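Local coordinates for serine protease (Nocardiopsis alba, PDB 2OUA), which probably cleaves peptide bonds within proteins as a secreted, acid-resistant serine endopeptidase of the chymotrypsin-like S1 family, here as its protease domain, at residues 7-12 / 41-46; 17-22 / 29-34; 47-52 / 67-72; 75-80 / 107-112. All coordinates share one frame; numbering follows the deposited sequence.

The four contacts form a worked example of how place in a fold sets the chemistry of a contact. Contacts 1, 2 and 3 all belong to one antiparallel sheet, the first half of the two-barrel protease fold, whereas contact 4 reaches from the connection after it to the second barrel. Contact 2 is wholly buried and pairs backbone bonds with apolar packing; contact 1 is partly buried, a single bridge with an apolar inner side and a hydrated outer one. Contacts 2 and 3 both carry a classic bulge, but contact 3, at the surface, adds amides and a water. Contact 4, buried again, works through one indole. Tyr9 and Phe71 carry contacts 1 and 3 to Phe30 of contact 2.

Contact 1 of 4, residues 7-12 / 41-46; sequences LAYTMG and TQVSIG
Thr10 and Ser44 pair backbone to backbone across two antiparallel strands, Thr10 N donating a hydrogen bond to Ser44 O at 2.8 Å and Ser44 N donating to Thr10 O at 2.9 Å. Both N-H groups lie in the plane of the carbonyl they meet, and the first bond is the straighter, at 165°. On the outer side a water sits 3.0 Å from Thr10 OG1, adding only a weak second bond to Ser44 O. This one bridge joins strand 8-10 to strand 42-45 within the antiparallel sheet of the first barrel of the chymotrypsin-like fold. Inward of it, Val43 CG1 comes obliquely against the Tyr9 ring, 3.6 Å from Tyr9 CD1. Tyr9 CG stands between its own backbone N and carbonyl carbon (chi1 69°), which carries the ring to the buried side, where its hydroxyl bonds to Thr32 and its ring meets that of Phe30 at an inclination. Ile45 packs alongside, its CB 4.0 Å from Tyr9 CB, and its CD1 reaches on toward Leu7. At the other end Met11 CB lies 3.2 Å from Gln42 O and beside Thr41 CG2, while the bent methionine chain leads its end away from 41-46.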
# COMPACT_ATOMS: atom_id res chain seq x y z
N LEU A 7 -6.49 -3.79 -4.54
CA LEU A 7 -6.95 -3.87 -5.93
C LEU A 7 -5.93 -3.29 -6.90
O LEU A 7 -5.19 -2.37 -6.57
CB LEU A 7 -8.29 -3.16 -6.09
CG LEU A 7 -9.47 -3.73 -5.30
CD1 LEU A 7 -10.75 -3.04 -5.74
CD2 LEU A 7 -9.58 -5.24 -5.51
N ALA A 8 -5.92 -3.83 -8.11
CA ALA A 8 -5.00 -3.38 -9.14
C ALA A 8 -5.40 -2.05 -9.75
O ALA A 8 -6.58 -1.71 -9.82
CB ALA A 8 -4.91 -4.43 -10.24
N TYR A 9 -4.39 -1.29 -10.16
CA TYR A 9 -4.59 -0.03 -10.85
C TYR A 9 -3.43 0.04 -11.84
O TYR A 9 -2.39 -0.58 -11.61
CB TYR A 9 -4.60 1.17 -9.88
CG TYR A 9 -3.29 1.52 -9.20
CD1 TYR A 9 -2.31 2.27 -9.86
CD2 TYR A 9 -3.05 1.15 -7.88
CE1 TYR A 9 -1.13 2.66 -9.21
CE2 TYR A 9 -1.89 1.53 -7.22
CZ TYR A 9 -0.94 2.29 -7.89
OH TYR A 9 0.21 2.66 -7.22
N THR A 10 -3.61 0.76 -12.94
CA THR A 10 -2.55 0.82 -13.94
C THR A 10 -2.08 2.24 -14.21
O THR A 10 -2.85 3.19 -14.09
CB THR A 10 -3.02 0.18 -15.26
OG1 THR A 10 -4.22 0.82 -15.70
CG2 THR A 10 -3.30 -1.30 -15.06
N MET A 11 -0.81 2.35 -14.59
CA MET A 11 -0.19 3.64 -14.88
C MET A 11 1.02 3.41 -15.77
O MET A 11 2.04 4.08 -15.62
CB MET A 11 0.25 4.30 -13.57
CG MET A 11 0.85 3.34 -12.55
SD MET A 11 2.09 2.19 -13.22
CE MET A 11 2.16 0.98 -11.90
N GLY A 12 0.90 2.48 -16.70
CA GLY A 12 2.02 2.15 -17.56
C GLY A 12 2.72 1.04 -16.79
O GLY A 12 3.94 1.05 -16.60
N THR A 41 1.83 11.36 -12.57
CA THR A 41 1.48 10.14 -13.29
C THR A 41 0.01 9.81 -13.18
O THR A 41 -0.57 9.84 -12.09
CB THR A 41 2.32 8.95 -12.80
OG1 THR A 41 3.69 9.17 -13.16
CG2 THR A 41 1.85 7.65 -13.43
N GLN A 42 -0.59 9.49 -14.33
CA GLN A 42 -2.01 9.16 -14.43
C GLN A 42 -2.29 7.71 -14.04
O GLN A 42 -1.54 6.80 -14.38
CB GLN A 42 -2.50 9.41 -15.85
CG GLN A 42 -2.45 10.87 -16.27
CD GLN A 42 -3.42 11.73 -15.49
OE1 GLN A 42 -4.61 11.44 -15.42
NE2 GLN A 42 -2.91 12.81 -14.90
N VAL A 43 -3.42 7.52 -13.36
CA VAL A 43 -3.83 6.20 -12.90
C VAL A 43 -5.22 5.82 -13.38
O VAL A 43 -6.10 6.68 -13.52
CB VAL A 43 -3.84 6.16 -11.35
CG1 VAL A 43 -4.56 4.91 -10.86
CG2 VAL A 43 -2.42 6.19 -10.82
N SER A 44 -5.41 4.53 -13.64
CA SER A 44 -6.70 3.99 -14.06
C SER A 44 -7.03 2.79 -13.19
O SER A 44 -6.19 1.90 -12.99
CB SER A 44 -6.67 3.55 -15.52
OG SER A 44 -6.75 4.65 -16.40
N ILE A 45 -8.24 2.78 -12.65
CA ILE A 45 -8.71 1.67 -11.83
C ILE A 45 -10.20 1.54 -12.12
O ILE A 45 -11.01 2.37 -11.69
CB ILE A 45 -8.46 1.90 -10.32
CG1 ILE A 45 -9.15 0.80 -9.51
CG2 ILE A 45 -8.94 3.28 -9.90
CD1 ILE A 45 -8.75 0.78 -8.05
N GLY A 46 -10.57 0.50 -12.86
CA GLY A 46 -11.96 0.32 -13.23
C GLY A 46 -12.32 1.54 -14.06
O GLY A 46 -11.55 1.94 -14.93
O HOH W 1 -7.00 -0.34 -15.32

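Contact 2 of 4, residues 17-22 / 29-34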
# COMPACT_ATOMS: atom_id res chain seq x y z
N VAL A 17 -3.61 -0.91 -4.80
CA VAL A 17 -4.10 0.13 -3.90
C VAL A 17 -3.67 -0.16 -2.47
O VAL A 17 -3.72 -1.31 -2.02
CB VAL A 17 -5.65 0.22 -3.94
CG1 VAL A 17 -6.16 1.15 -2.84
CG2 VAL A 17 -6.12 0.72 -5.30
N GLY A 18 -3.23 0.87 -1.77
CA GLY A 18 -2.83 0.71 -0.38
C GLY A 18 -4.06 0.86 0.49
O GLY A 18 -4.65 -0.13 0.92
N PHE A 19 -4.46 2.10 0.74
CA PHE A 19 -5.64 2.37 1.56
C PHE A 19 -6.37 3.59 1.05
O PHE A 19 -5.75 4.59 0.68
CB PHE A 19 -5.26 2.61 3.02
CG PHE A 19 -4.63 1.44 3.70
CD1 PHE A 19 -3.25 1.34 3.80
CD2 PHE A 19 -5.42 0.41 4.21
CE1 PHE A 19 -2.66 0.24 4.41
CE2 PHE A 19 -4.84 -0.70 4.82
CZ PHE A 19 -3.46 -0.78 4.92
N ALA A 20 -7.70 3.51 1.02
CA ALA A 20 -8.50 4.65 0.59
C ALA A 20 -8.27 5.75 1.62
O ALA A 20 -8.21 5.49 2.82
CB ALA A 20 -9.98 4.26 0.56
N ALA A 21 -8.13 6.98 1.14
CA ALA A 21 -7.90 8.13 2.01
C ALA A 21 -8.32 9.42 1.32
O ALA A 21 -8.48 9.46 0.10
CB ALA A 21 -6.42 8.21 2.41
N THR A 22 -8.51 10.48 2.10
CA THR A 22 -8.89 11.78 1.56
C THR A 22 -7.78 12.77 1.90
O THR A 22 -7.13 12.63 2.94
CB THR A 22 -10.23 12.27 2.18
OG1 THR A 22 -10.09 12.39 3.60
CG2 THR A 22 -11.35 11.30 1.87
N GLY A 29 -8.95 9.59 -2.70
CA GLY A 29 -7.78 9.01 -3.34
C GLY A 29 -7.32 7.82 -2.54
O GLY A 29 -8.12 7.20 -1.83
N PHE A 30 -6.04 7.47 -2.64
CA PHE A 30 -5.51 6.35 -1.87
C PHE A 30 -4.00 6.41 -1.77
O PHE A 30 -3.33 6.93 -2.67
CB PHE A 30 -5.95 5.01 -2.49
CG PHE A 30 -5.48 4.79 -3.91
CD1 PHE A 30 -4.16 4.41 -4.17
CD2 PHE A 30 -6.35 4.94 -4.98
CE1 PHE A 30 -3.73 4.17 -5.48
CE2 PHE A 30 -5.93 4.71 -6.30
CZ PHE A 30 -4.61 4.32 -6.55
N VAL A 31 -3.46 5.91 -0.67
CA VAL A 31 -2.02 5.88 -0.49
C VAL A 31 -1.52 4.60 -1.14
O VAL A 31 -2.25 3.61 -1.21
CB VAL A 31 -1.61 5.91 1.01
CG1 VAL A 31 -1.95 7.28 1.60
CG2 VAL A 31 -2.31 4.80 1.78
N THR A 32 -0.29 4.63 -1.63
CA THR A 32 0.31 3.49 -2.30
C THR A 32 1.82 3.71 -2.26
O THR A 32 2.30 4.59 -1.56
CB THR A 32 -0.19 3.41 -3.77
OG1 THR A 32 0.28 2.20 -4.38
CG2 THR A 32 0.29 4.61 -4.58
N ALA A 33 2.57 2.90 -3.01
CA ALA A 33 4.03 3.04 -3.03
C ALA A 33 4.46 4.10 -4.03
O ALA A 33 3.91 4.21 -5.13
CB ALA A 33 4.68 1.71 -3.38
N GLY A 34 5.48 4.88 -3.66
CA GLY A 34 5.97 5.92 -4.55
C GLY A 34 6.68 5.40 -5.79
O GLY A 34 6.75 6.10 -6.80
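Val17 and Phe30 meet through two torsions: Val17 holds CG1 opposite its backbone N (chi1 171°), and Phe30 swings its ring over its own main chain (chi1 61°). The two side chains cross at about a right angle, with Val17 CG2 lying over the middle of the phenyl face of Phe30, 4.0 Å from its centroid, in a CH-pi contact almost on the ring normal. Val17 CG1 meets the root of the same ring, 3.9 Å from Phe30 CG. On the opposite face of the sheet Val31 sends CG2 to the edge of the Phe19 ring, near its plane, and to 3.9 Å from Phe19 CB.

Between these two layers runs the backbone ladder. Val31 N gives a sound bond to Phe19 O, and Ala21 N reaches Gly29 O at 3.0 Å, nearly straight at 172° but from above the carbonyl plane. Val31 O receives two weak bonds instead, from Gly18 N and Phe19 N.

Beyond the segments Ile3 packs on Phe30, and Thr32 OG1 bonds to Ser16 O. The Thr32 side chain is about 7 Å from those of Ser143 and His35, predicted members of the charge-relay triad. Gly18 and Phe19, both facing Val31, form a classic beta bulge, set in the hairpin of strands 14-22 and 28-32 within the first barrel of a chymotrypsin-like protease.

Contact 3 of 4, residues 47-52 / 67-72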
# COMPACT_ATOMS: atom_id res chain seq x y z
N ASN A 47 -13.48 2.13 -13.79
CA ASN A 47 -13.91 3.31 -14.53
C ASN A 47 -13.38 4.55 -13.81
O ASN A 47 -13.78 5.68 -14.11
CB ASN A 47 -15.44 3.36 -14.59
CG ASN A 47 -16.07 3.63 -13.24
OD1 ASN A 47 -15.49 3.30 -12.20
ND2 ASN A 47 -17.26 4.22 -13.24
N GLY A 48 -12.49 4.33 -12.85
CA GLY A 48 -11.93 5.44 -12.10
C GLY A 48 -10.63 5.96 -12.68
O GLY A 48 -9.87 5.22 -13.30
N ARG A 49 -10.37 7.25 -12.48
CA ARG A 49 -9.15 7.88 -12.97
C ARG A 49 -8.54 8.74 -11.87
O ARG A 49 -9.26 9.39 -11.11
CB ARG A 49 -9.46 8.76 -14.19
CG ARG A 49 -10.04 8.01 -15.38
CD ARG A 49 -9.00 7.15 -16.07
NE ARG A 49 -9.56 6.42 -17.20
CZ ARG A 49 -10.27 5.29 -17.10
NH1 ARG A 49 -10.51 4.76 -15.91
NH2 ARG A 49 -10.75 4.71 -18.19
N GLY A 50 -7.22 8.74 -11.78
CA GLY A 50 -6.56 9.52 -10.76
C GLY A 50 -5.18 9.96 -11.19
O GLY A 50 -4.74 9.66 -12.30
N VAL A 51 -4.49 10.67 -10.30
CA VAL A 51 -3.15 11.16 -10.58
C VAL A 51 -2.31 11.15 -9.31
O VAL A 51 -2.82 11.43 -8.22
CB VAL A 51 -3.21 12.60 -11.14
CG1 VAL A 51 -3.92 13.50 -10.14
CG2 VAL A 51 -1.81 13.11 -11.42
N PHE A 52 -1.03 10.83 -9.45
CA PHE A 52 -0.13 10.84 -8.30
C PHE A 52 0.05 12.29 -7.88
O PHE A 52 0.70 13.07 -8.57
CB PHE A 52 1.23 10.22 -8.66
CG PHE A 52 1.26 8.72 -8.59
CD1 PHE A 52 0.65 7.94 -9.57
CD2 PHE A 52 1.88 8.08 -7.52
CE1 PHE A 52 0.66 6.55 -9.49
CE2 PHE A 52 1.89 6.68 -7.43
CZ PHE A 52 1.28 5.91 -8.42
N GLY A 67 -8.08 11.03 -6.76
CA GLY A 67 -9.04 10.67 -7.79
C GLY A 67 -9.51 11.90 -8.54
O GLY A 67 -9.78 12.94 -7.93
N THR A 68 -9.59 11.80 -9.86
CA THR A 68 -10.06 12.92 -10.68
C THR A 68 -11.45 12.59 -11.21
O THR A 68 -12.22 13.48 -11.58
CB THR A 68 -9.10 13.22 -11.85
OG1 THR A 68 -8.88 12.03 -12.61
CG2 THR A 68 -7.76 13.73 -11.32
N SER A 69 -11.77 11.30 -11.25
CA SER A 69 -13.09 10.87 -11.71
C SER A 69 -13.45 9.46 -11.26
O SER A 69 -12.63 8.54 -11.30
CB SER A 69 -13.19 10.96 -13.24
OG SER A 69 -12.37 10.01 -13.88
N ASN A 70 -14.69 9.32 -10.80
CA ASN A 70 -15.23 8.04 -10.35
C ASN A 70 -14.45 7.29 -9.27
O ASN A 70 -14.17 6.10 -9.41
CB ASN A 70 -15.45 7.13 -11.55
CG ASN A 70 -16.40 7.73 -12.56
OD1 ASN A 70 -17.43 8.29 -12.20
ND2 ASN A 70 -16.05 7.61 -13.84
N PHE A 71 -14.12 7.98 -8.19
CA PHE A 71 -13.43 7.36 -7.07
C PHE A 71 -14.42 7.27 -5.92
O PHE A 71 -14.86 8.30 -5.40
CB PHE A 71 -12.22 8.19 -6.64
CG PHE A 71 -10.90 7.70 -7.19
CD1 PHE A 71 -10.79 7.30 -8.51
CD2 PHE A 71 -9.77 7.68 -6.38
CE1 PHE A 71 -9.56 6.88 -9.03
CE2 PHE A 71 -8.54 7.27 -6.88
CZ PHE A 71 -8.43 6.87 -8.21
N THR A 72 -14.79 6.06 -5.53
CA THR A 72 -15.71 5.86 -4.41
C THR A 72 -14.90 5.17 -3.32
O THR A 72 -14.49 4.03 -3.48
CB THR A 72 -16.90 4.97 -4.80
OG1 THR A 72 -17.68 5.63 -5.81
CG2 THR A 72 -17.77 4.69 -3.59
O HOH W 2 -13.72 8.17 -15.63
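Arg49 O is the tight point where these strands meet: Thr68 N donates to it at 2.7 Å and Ser69 N at 3.2 Å, both from the same face of the carbonyl plane. With Thr68 and Ser69 sharing Arg49 as partner, the strand bulges in the classic way, and Arg49 N completes the pairing with Ser69 O. Beside the bulge the Phe71 ring is wedged in. Gly67 CA lies over the centre of one ring face, 3.3 Å above its plane, the Gly48 carbonyl carbon sits at the ring edge, and Phe71 CE1 comes to 3.3 Å from Arg49 O.

At the exposed end side-chain amides and a water take over from backbone bonds and wedged ring. Asn47 and Asn70 stack their amides with planes only 3° apart, while Asn70 ND2 also donates to Asn47 O at 3.0 Å. A water donates to Asn47 O and stands 2.9 Å from Ser69 OG. Arg49, bent at chi2, curls back to place its NH1 near Gly48 O, bonding both there and to Gly46 O.

Asn47 OD1 is held by the amino terminus at Ala1. The hairpin of strands 48-56 and 62-69 continues the sheet from strand 42-45, while Phe71 reaches inward to Ile45, Ile3 of strand 2-5 and Phe30 of strand 28-32.

Contact 4 of 4, residues 75-80 / 107-112; sequences NLVSRY and TGWYCG
Trp109 offers one face of its indole to Arg79, whose CG stands 3.7 Å from the centroid of the six-membered ring and only 4° off its normal, a CH-pi contact. At the edge Val77 CG1 lies near the ring plane, 4.0 Å from Trp109 CZ3. The guanidinium itself is tilted 60° to the indole. The Arg79 chain bends at chi3 (72°), which keeps NE and NH2 beside the CZ2, CE2 and NE1 side of Trp109, with Arg79 NE 3.7 Å from Trp109 CZ2, while NH1 goes on to bond to Gly83 O. The Tyr80 ring carries Ser78 OG over the centre of one face, 3.5 Å above the plane, where the hydroxyl also accepts from Tyr80 N in an ST turn. Tyr80 CD1 packs against Gly108 CA at 3.6 Å.

Among the neighbours, Asn81 OD1 accepts from Trp109 N, and Tyr80 OH bonds to Gly6 O. Strand 108-116 belongs to the six-stranded closed barrel and is tied to strand 99-104 by the Cys101-Cys111 disulfide. Trp109 also touches Ile148 of strand 146-149, so the chain leaving strand 76-78, itself paired with strand 85-87, is laid against the second barrel.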
# COMPACT_ATOMS: atom_id res chain seq x y z
N ASN A 75 -13.69 1.42 3.32
CA ASN A 75 -12.75 1.17 4.41
C ASN A 75 -12.43 -0.32 4.35
O ASN A 75 -12.25 -0.97 5.37
CB ASN A 75 -13.38 1.54 5.76
CG ASN A 75 -14.37 0.51 6.25
OD1 ASN A 75 -15.21 0.03 5.49
ND2 ASN A 75 -14.30 0.18 7.54
N LEU A 76 -12.35 -0.83 3.13
CA LEU A 76 -12.08 -2.25 2.91
C LEU A 76 -10.74 -2.58 2.26
O LEU A 76 -10.13 -1.75 1.58
CB LEU A 76 -13.19 -2.85 2.03
CG LEU A 76 -14.64 -2.65 2.47
CD1 LEU A 76 -15.57 -3.23 1.41
CD2 LEU A 76 -14.86 -3.33 3.81
N VAL A 77 -10.31 -3.81 2.48
CA VAL A 77 -9.08 -4.37 1.92
C VAL A 77 -9.46 -5.78 1.47
O VAL A 77 -9.97 -6.57 2.27
CB VAL A 77 -7.95 -4.47 2.98
CG1 VAL A 77 -6.74 -5.21 2.39
CG2 VAL A 77 -7.55 -3.07 3.43
N SER A 78 -9.23 -6.09 0.20
CA SER A 78 -9.57 -7.41 -0.33
C SER A 78 -8.68 -8.52 0.22
O SER A 78 -7.47 -8.35 0.35
CB SER A 78 -9.47 -7.42 -1.85
OG SER A 78 -9.75 -8.71 -2.37
N ARG A 79 -9.29 -9.66 0.55
CA ARG A 79 -8.55 -10.80 1.06
C ARG A 79 -8.43 -11.87 -0.02
O ARG A 79 -8.02 -13.00 0.24
CB ARG A 79 -9.24 -11.37 2.31
CG ARG A 79 -9.26 -10.37 3.46
CD ARG A 79 -10.05 -10.88 4.67
NE ARG A 79 -9.37 -11.95 5.39
CZ ARG A 79 -9.65 -13.25 5.27
NH1 ARG A 79 -10.62 -13.65 4.46
NH2 ARG A 79 -8.98 -14.14 5.99
N TYR A 80 -8.78 -11.49 -1.24
CA TYR A 80 -8.69 -12.37 -2.41
C TYR A 80 -8.97 -13.86 -2.13
O TYR A 80 -10.10 -14.23 -1.79
CB TYR A 80 -7.30 -12.22 -3.04
CG TYR A 80 -7.07 -10.89 -3.74
CD1 TYR A 80 -6.42 -9.84 -3.09
CD2 TYR A 80 -7.50 -10.70 -5.05
CE1 TYR A 80 -6.21 -8.61 -3.75
CE2 TYR A 80 -7.30 -9.49 -5.70
CZ TYR A 80 -6.65 -8.45 -5.06
OH TYR A 80 -6.45 -7.28 -5.74
N THR A 107 -0.47 -11.71 -6.33
CA THR A 107 -0.53 -12.93 -5.53
C THR A 107 -1.73 -13.04 -4.60
O THR A 107 -2.09 -14.15 -4.19
CB THR A 107 0.73 -13.05 -4.66
OG1 THR A 107 0.82 -11.89 -3.81
CG2 THR A 107 1.97 -13.14 -5.54
N GLY A 108 -2.34 -11.92 -4.27
CA GLY A 108 -3.49 -11.97 -3.39
C GLY A 108 -3.21 -11.61 -1.94
O GLY A 108 -2.49 -10.65 -1.65
N TRP A 109 -3.78 -12.41 -1.04
CA TRP A 109 -3.68 -12.19 0.40
C TRP A 109 -2.77 -13.19 1.12
O TRP A 109 -3.06 -14.38 1.16
CB TRP A 109 -5.11 -12.24 0.96
CG TRP A 109 -5.29 -12.17 2.45
CD1 TRP A 109 -5.43 -13.23 3.31
CD2 TRP A 109 -5.47 -10.99 3.24
NE1 TRP A 109 -5.70 -12.78 4.58
CE2 TRP A 109 -5.73 -11.41 4.56
CE3 TRP A 109 -5.44 -9.62 2.95
CZ2 TRP A 109 -5.96 -10.50 5.60
CZ3 TRP A 109 -5.67 -8.71 3.98
CH2 TRP A 109 -5.93 -9.16 5.30
N TYR A 110 -1.67 -12.69 1.67
CA TYR A 110 -0.72 -13.52 2.40
C TYR A 110 -0.43 -12.89 3.76
O TYR A 110 -0.42 -11.67 3.90
CB TYR A 110 0.59 -13.69 1.62
CG TYR A 110 0.50 -14.69 0.50
CD1 TYR A 110 -0.21 -14.40 -0.67
CD2 TYR A 110 1.09 -15.95 0.61
CE1 TYR A 110 -0.33 -15.34 -1.70
CE2 TYR A 110 0.97 -16.90 -0.40
CZ TYR A 110 0.26 -16.59 -1.55
OH TYR A 110 0.14 -17.53 -2.56
N CYS A 111 -0.19 -13.73 4.76
CA CYS A 111 0.08 -13.22 6.10
C CYS A 111 1.41 -13.69 6.67
O CYS A 111 1.97 -14.70 6.26
CB CYS A 111 -1.05 -13.62 7.05
SG CYS A 111 -2.73 -13.17 6.50
N GLY A 112 1.90 -12.92 7.63
CA GLY A 112 3.16 -13.26 8.26
C GLY A 112 3.33 -12.51 9.56
O GLY A 112 2.34 -12.20 10.24